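Local coordinates for putative protease (Parabacteroides distasonis ATCC 8503, PDB 3KD4), which is of unknown function but is a putative exported protease, containing regions of two uncharacterised families, at residues S305-T317 with L346-S359. Residues are numbered along the deposited sequence; the frame is centred on the assembly and turned at random. Where two conformers were deposited one is given.
Sequences SEVLAVYPGHLDT and LTNRGGLDKVVSLS. With GOL (glycerol), chain N.
Y311 and K354 form a hydrogen-bonded pair in an antiparallel beta ladder, joining strands 305-312 and 353-357 inside a five-stranded sheet, and illustrate how one strand can hold the loop after its neighbour. Y311 N reaches K354 O at 2.8 Å, almost straight at 176°, K354 N returns to Y311 O at 2.9 Å, and A309 and V356 repeat the two-way exchange. In one of its two conformers the lysine side chain then carries on past the ladder. K354 CB lies 4.1 Å from P312 O; CG and CD run past G313 O, which is 3.1 Å from CE. With every torsion beyond CG extended, K354 NZ arrives at L315 O, 2.9 Å away and tilted 33° from the carbonyl plane, and also donates to a water held by T317 N. On the opposite face V310 CG2 meets L346 CD2, while its CG1 rests 3.7 Å from D353 CB. The D353 carboxylate is gripped side-on by R349, whose NH1 also pairs with E418. Were D353 an alanine, R349 NE and NH2 would probably lose their carboxylate mate, leaving the guanidinium held less firmly, by E418. A water 2.7 Å from D353 OD1 donates to it and accepts from G313 N.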
# COMPACT_ATOMS: atom_id res chain seq x y z
N SER A 305 -4.13 1.23 25.19
CA SER A 305 -3.85 1.27 23.76
C SER A 305 -2.41 0.87 23.45
O SER A 305 -1.49 1.02 24.27
CB SER A 305 -4.13 2.68 23.19
OG SER A 305 -5.50 3.05 23.41
N GLU A 306 -2.22 0.39 22.23
CA GLU A 306 -0.89 0.01 21.75
C GLU A 306 -0.77 0.23 20.24
O GLU A 306 -1.74 0.04 19.50
CB GLU A 306 -0.69 -1.48 22.00
CG GLU A 306 0.19 -1.85 23.14
CD GLU A 306 0.55 -3.36 23.11
OE1 GLU A 306 -0.37 -4.16 23.31
OE2 GLU A 306 1.73 -3.69 22.86
N VAL A 307 0.43 0.53 19.78
CA VAL A 307 0.73 0.62 18.35
C VAL A 307 0.86 -0.81 17.80
O VAL A 307 1.37 -1.72 18.47
CB VAL A 307 1.99 1.49 18.08
CG1 VAL A 307 2.34 1.51 16.60
CG2 VAL A 307 1.77 2.93 18.62
N LEU A 308 0.37 -1.00 16.58
CA LEU A 308 0.46 -2.26 15.87
C LEU A 308 1.19 -2.06 14.56
O LEU A 308 1.01 -1.06 13.88
CB LEU A 308 -0.95 -2.79 15.54
CG LEU A 308 -1.99 -2.84 16.66
CD1 LEU A 308 -3.32 -3.44 16.13
CD2 LEU A 308 -1.45 -3.65 17.86
N ALA A 309 2.00 -3.04 14.22
CA ALA A 309 2.66 -3.13 12.93
C ALA A 309 1.94 -4.17 12.07
O ALA A 309 1.57 -5.24 12.55
CB ALA A 309 4.14 -3.49 13.11
N VAL A 310 1.74 -3.84 10.79
CA VAL A 310 1.10 -4.74 9.84
C VAL A 310 2.13 -5.17 8.80
O VAL A 310 2.75 -4.32 8.13
CB VAL A 310 -0.10 -4.03 9.12
CG1 VAL A 310 -0.88 -5.01 8.21
CG2 VAL A 310 -1.04 -3.37 10.17
N TYR A 311 2.32 -6.48 8.70
CA TYR A 311 3.22 -7.11 7.76
C TYR A 311 2.44 -7.89 6.72
O TYR A 311 1.32 -8.35 6.99
CB TYR A 311 4.08 -8.16 8.46
CG TYR A 311 5.01 -7.66 9.52
CD1 TYR A 311 4.61 -7.55 10.84
CD2 TYR A 311 6.30 -7.31 9.19
CE1 TYR A 311 5.52 -7.12 11.82
CE2 TYR A 311 7.18 -6.88 10.14
CZ TYR A 311 6.79 -6.79 11.44
OH TYR A 311 7.72 -6.31 12.33
N PRO A 312 3.06 -8.13 5.56
CA PRO A 312 2.49 -9.09 4.62
C PRO A 312 2.30 -10.42 5.27
O PRO A 312 3.09 -10.84 6.14
CB PRO A 312 3.54 -9.18 3.50
CG PRO A 312 4.33 -7.92 3.61
CD PRO A 312 4.29 -7.49 5.06
N GLY A 313 1.25 -11.11 4.85
CA GLY A 313 0.85 -12.30 5.52
C GLY A 313 1.73 -13.51 5.28
O GLY A 313 1.70 -14.44 6.06
N HIS A 314 2.55 -13.53 4.25
CA HIS A 314 3.37 -14.69 3.92
C HIS A 314 4.76 -14.65 4.60
O HIS A 314 5.56 -15.53 4.41
CB HIS A 314 3.54 -14.75 2.38
CG HIS A 314 4.23 -13.56 1.79
ND1 HIS A 314 3.55 -12.46 1.29
CD2 HIS A 314 5.55 -13.30 1.59
CE1 HIS A 314 4.42 -11.58 0.82
NE2 HIS A 314 5.64 -12.06 0.99
N LEU A 315 5.05 -13.60 5.37
CA LEU A 315 6.40 -13.41 5.90
C LEU A 315 6.61 -14.07 7.25
O LEU A 315 5.71 -14.09 8.10
CB LEU A 315 6.67 -11.94 6.13
CG LEU A 315 6.98 -11.03 4.98
CD1 LEU A 315 7.25 -9.67 5.68
CD2 LEU A 315 8.17 -11.51 4.13
N ASP A 316 7.82 -14.55 7.47
CA ASP A 316 8.20 -15.01 8.79
C ASP A 316 8.59 -13.80 9.58
O ASP A 316 9.69 -13.27 9.41
CB ASP A 316 9.36 -15.99 8.69
CG ASP A 316 9.90 -16.40 10.07
OD1 ASP A 316 9.42 -15.93 11.12
OD2 ASP A 316 10.85 -17.17 10.06
N THR A 317 7.70 -13.33 10.44
CA THR A 317 7.92 -12.09 11.16
C THR A 317 8.93 -12.25 12.32
O THR A 317 9.39 -11.26 12.85
CB THR A 317 6.60 -11.43 11.64
OG1 THR A 317 5.91 -12.32 12.50
CG2 THR A 317 5.72 -11.10 10.44
N LEU A 346 -8.50 -2.42 9.57
CA LEU A 346 -7.71 -3.65 9.55
C LEU A 346 -8.56 -4.85 9.19
O LEU A 346 -8.06 -5.79 8.57
CB LEU A 346 -7.02 -3.92 10.89
CG LEU A 346 -5.85 -3.04 11.28
CD1 LEU A 346 -5.30 -3.54 12.64
CD2 LEU A 346 -4.75 -3.06 10.24
N THR A 347 -9.84 -4.81 9.53
CA THR A 347 -10.76 -5.91 9.24
C THR A 347 -11.15 -6.01 7.74
O THR A 347 -11.82 -6.97 7.34
CB THR A 347 -12.01 -5.80 10.12
OG1 THR A 347 -12.63 -4.52 9.91
CG2 THR A 347 -11.62 -5.97 11.62
N ASN A 348 -10.73 -5.06 6.91
CA ASN A 348 -10.93 -5.20 5.46
C ASN A 348 -10.10 -6.33 4.89
O ASN A 348 -10.58 -7.16 4.14
CB ASN A 348 -10.65 -3.90 4.69
CG ASN A 348 -11.74 -2.89 4.85
OD1 ASN A 348 -12.67 -3.05 5.65
ND2 ASN A 348 -11.66 -1.84 4.07
N ARG A 349 -8.82 -6.36 5.24
CA ARG A 349 -7.95 -7.42 4.75
C ARG A 349 -7.85 -8.58 5.74
O ARG A 349 -7.46 -9.69 5.38
CB ARG A 349 -6.57 -6.85 4.41
CG ARG A 349 -6.58 -5.80 3.26
CD ARG A 349 -5.20 -5.17 3.08
NE ARG A 349 -4.18 -6.20 2.93
CZ ARG A 349 -3.99 -6.91 1.81
NH1 ARG A 349 -4.72 -6.69 0.72
NH2 ARG A 349 -3.06 -7.86 1.78
N GLY A 350 -8.17 -8.32 7.00
CA GLY A 350 -8.17 -9.36 8.01
C GLY A 350 -6.91 -10.18 8.03
O GLY A 350 -5.79 -9.64 8.08
N GLY A 351 -7.10 -11.50 7.96
CA GLY A 351 -6.03 -12.46 7.97
C GLY A 351 -5.18 -12.57 6.71
O GLY A 351 -4.27 -13.39 6.67
N LEU A 352 -5.40 -11.74 5.69
CA LEU A 352 -4.45 -11.64 4.58
C LEU A 352 -3.07 -11.13 5.08
O LEU A 352 -2.05 -11.42 4.50
CB LEU A 352 -4.99 -10.72 3.50
CG LEU A 352 -6.16 -11.27 2.66
CD1 LEU A 352 -6.47 -10.31 1.51
CD2 LEU A 352 -5.84 -12.66 2.12
N ASP A 353 -3.08 -10.37 6.17
CA ASP A 353 -1.88 -9.75 6.71
C ASP A 353 -1.62 -10.25 8.12
O ASP A 353 -2.49 -10.80 8.75
CB ASP A 353 -2.06 -8.23 6.76
CG ASP A 353 -2.23 -7.61 5.37
OD1 ASP A 353 -1.80 -8.20 4.36
OD2 ASP A 353 -2.84 -6.52 5.31
N LYS A 354 -0.40 -10.04 8.58
CA LYS A 354 0.02 -10.41 9.93
C LYS A 354 0.13 -9.13 10.72
O LYS A 354 0.83 -8.19 10.32
CB LYS A 354 1.35 -11.16 9.87
CG LYS A 354 1.19 -12.66 9.74
CD LYS A 354 2.51 -13.37 9.41
CE LYS A 354 2.28 -14.86 9.11
NZ LYS A 354 3.54 -15.62 9.29
N VAL A 355 -0.56 -9.07 11.84
CA VAL A 355 -0.61 -7.87 12.66
C VAL A 355 0.05 -8.19 13.99
O VAL A 355 -0.29 -9.20 14.62
CB VAL A 355 -2.06 -7.42 12.83
CG1 VAL A 355 -2.18 -6.21 13.79
CG2 VAL A 355 -2.65 -7.14 11.45
N VAL A 356 1.03 -7.38 14.37
CA VAL A 356 1.76 -7.62 15.62
C VAL A 356 1.88 -6.35 16.42
O VAL A 356 2.29 -5.30 15.86
CB VAL A 356 3.17 -8.16 15.33
CG1 VAL A 356 3.86 -8.55 16.64
CG2 VAL A 356 3.13 -9.33 14.34
N SER A 357 1.52 -6.38 17.71
CA SER A 357 1.72 -5.22 18.57
C SER A 357 3.24 -4.96 18.78
O SER A 357 4.05 -5.85 18.61
CB SER A 357 1.06 -5.46 19.93
OG SER A 357 1.80 -6.40 20.68
N LEU A 358 3.61 -3.73 19.12
CA LEU A 358 5.02 -3.40 19.42
C LEU A 358 5.60 -4.11 20.64
O LEU A 358 6.82 -4.25 20.76
CB LEU A 358 5.23 -1.88 19.56
CG LEU A 358 4.94 -1.00 18.33
CD1 LEU A 358 5.67 0.35 18.40
CD2 LEU A 358 5.22 -1.67 17.01
N SER A 359 4.74 -4.61 21.51
CA SER A 359 5.16 -5.48 22.59
C SER A 359 5.27 -6.92 22.10
O SER A 359 5.58 -7.77 22.88
CB SER A 359 4.19 -5.38 23.78
OG SER A 359 2.88 -5.77 23.40
C1 GOL N . 0.41 -12.99 1.56
O1 GOL N . 1.29 -11.87 1.60
C2 GOL N . -1.10 -12.66 1.58
O2 GOL N . -1.80 -13.47 2.52
C3 GOL N . -1.74 -12.91 0.22
O3 GOL N . -1.56 -11.77 -0.59
O HOH W 1 -0.06 -6.66 22.75
O HOH W 2 -0.43 -9.87 2.67
O HOH W 3 5.49 -15.24 11.15